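Local coordinates for Pli0006 protein (Listeria innocua, PDB 3OP9) that probably binds DNA as a transcriptional regulator, through a helix-turn-helix domain of the XRE family, at residues L32-Q35 / Y41-S44. Sequence-based numbering, arbitrary orientation.
Sequences LNVQ and YYMS
The hydroxyl OG of Ser-44 hydrogen-bonds Glu-46 OE2 and, weakly, Ala-40 O; Ser-44 lies two residues after Tyr-42, whose phenol reaches back to Leu-32 and Val-34. The contact belongs to a helix-turn-helix: helix 25-32, a short turn, then helix 36-44, which as in XRE-family regulators probably serves as the recognition helix. Between residues 32-35 and 41-44 the contact is van der Waals packing on a tyrosine ring and hydroxyl, and buries 96 Å² in all. Leu-32 sends CD1 to the edge of the Tyr-42 ring, near the ring plane, 3.8 Å from CE2. A branched leucine suits this last turn of its helix, since the side chain also packs on Arg-56 and Leu-57 of helix 51-61. Tyrosine suits the other side because its length spans a wide gap: the CA atoms of Val-34 and Tyr-42 lie 11.0 Å apart. With CG anti to its own carbonyl carbon (chi1 -72°), the ring extends toward the turn; the side chain also touches Leu-14 of helix 10-21 and Lys-53 of helix 51-61. Between the helices, Asn-33 adopts a positive phi of 53° as the C-prime residue of a Schellman motif, a conformation asparagine tolerates well, and Gln-35 occupies the N-cap position of helix 36-44. After this helix end, the beta-branched Val-34 points its CB toward residues 41-44, and its side chain also meets Lys-53. Its CG1 methyl stops 4.2 Å from Tyr-42 OH, a loose van der Waals approach to the far end of the phenol.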
loop_
_atom_site.group_PDB
_atom_site.type_symbol
_atom_site.label_atom_id
_atom_site.label_comp_id
_atom_site.label_asym_id
_atom_site.label_seq_id
_atom_site.Cartn_x
_atom_site.Cartn_y
_atom_site.Cartn_z
ATOM N N LEU A 32 -1.810 -11.351 25.167
ATOM C CA LEU A 32 -0.416 -10.936 25.158
ATOM C C LEU A 32 0.393 -11.569 26.276
ATOM O O LEU A 32 1.584 -11.337 26.367
ATOM C CB LEU A 32 -0.308 -9.433 25.281
ATOM C CG LEU A 32 -1.030 -8.630 24.209
ATOM C CD1 LEU A 32 -0.899 -7.175 24.551
ATOM C CD2 LEU A 32 -0.462 -8.943 22.837
ATOM N N ASN A 33 -0.256 -12.351 27.128
ATOM C CA ASN A 33 0.403 -12.877 28.322
ATOM C C ASN A 33 1.062 -11.782 29.171
ATOM O O ASN A 33 2.255 -11.846 29.483
ATOM C CB ASN A 33 1.428 -13.942 27.926
ATOM C CG ASN A 33 0.778 -15.123 27.230
ATOM O OD1 ASN A 33 1.045 -15.395 26.059
ATOM N ND2 ASN A 33 -0.115 -15.807 27.939
ATOM N N VAL A 34 0.270 -10.776 29.530
ATOM C CA VAL A 34 0.690 -9.754 30.476
ATOM C C VAL A 34 -0.407 -9.607 31.532
ATOM O O VAL A 34 -1.492 -10.172 31.392
ATOM C CB VAL A 34 0.902 -8.385 29.789
ATOM C CG1 VAL A 34 2.027 -8.463 28.748
ATOM C CG2 VAL A 34 -0.418 -7.891 29.152
ATOM N N GLN A 35 -0.131 -8.822 32.568
ATOM C CA GLN A 35 -1.141 -8.447 33.547
ATOM C C GLN A 35 -2.197 -7.559 32.926
ATOM O O GLN A 35 -1.893 -6.777 32.028
ATOM C CB GLN A 35 -0.506 -7.636 34.655
ATOM C CG GLN A 35 0.421 -8.388 35.564
ATOM C CD GLN A 35 1.142 -7.418 36.473
ATOM O OE1 GLN A 35 0.732 -6.266 36.606
ATOM N NE2 GLN A 35 2.230 -7.854 37.058
ATOM N N TYR A 41 -2.331 0.284 31.317
ATOM C CA TYR A 41 -1.309 1.289 31.045
ATOM C C TYR A 41 -1.040 1.477 29.547
ATOM O O TYR A 41 -0.693 2.566 29.141
ATOM C CB TYR A 41 -0.014 0.961 31.746
ATOM C CG TYR A 41 -0.149 0.912 33.264
ATOM C CD1 TYR A 41 -1.083 1.710 33.945
ATOM C CD2 TYR A 41 0.649 0.074 34.001
ATOM C CE1 TYR A 41 -1.194 1.649 35.349
ATOM C CE2 TYR A 41 0.558 0.006 35.406
ATOM C CZ TYR A 41 -0.363 0.791 36.062
ATOM O OH TYR A 41 -0.440 0.698 37.436
ATOM N N TYR A 42 -1.172 0.428 28.739
ATOM C CA TYR A 42 -1.106 0.609 27.280
ATOM C C TYR A 42 -2.140 1.605 26.815
ATOM O O TYR A 42 -1.854 2.457 25.964
ATOM C CB TYR A 42 -1.406 -0.684 26.531
ATOM C CG TYR A 42 -0.348 -1.747 26.596
ATOM C CD1 TYR A 42 0.951 -1.465 27.004
ATOM C CD2 TYR A 42 -0.660 -3.048 26.254
ATOM C CE1 TYR A 42 1.920 -2.487 27.062
ATOM C CE2 TYR A 42 0.277 -4.054 26.310
ATOM C CZ TYR A 42 1.562 -3.777 26.709
ATOM O OH TYR A 42 2.462 -4.829 26.731
HETATM N N MSE A 43 -3.354 1.457 27.347
HETATM C CA MSE A 43 -4.519 2.232 26.897
HETATM C C MSE A 43 -4.411 3.691 27.295
HETATM O O MSE A 43 -4.920 4.559 26.602
HETATM C CB MSE A 43 -5.821 1.667 27.475
HETATM C CG MSE A 43 -6.086 0.202 27.174
HETATM SE SE MSE A 43 -7.007 -0.170 25.477
HETATM C CE MSE A 43 -6.738 -2.107 25.485
ATOM N N SER A 44 -3.756 3.958 28.418
ATOM C CA SER A 44 -3.665 5.304 28.944
ATOM C C SER A 44 -2.407 5.958 28.415
ATOM O O SER A 44 -2.174 7.146 28.640
ATOM C CB SER A 44 -3.648 5.279 30.467
ATOM O OG SER A 44 -2.485 4.633 30.918
#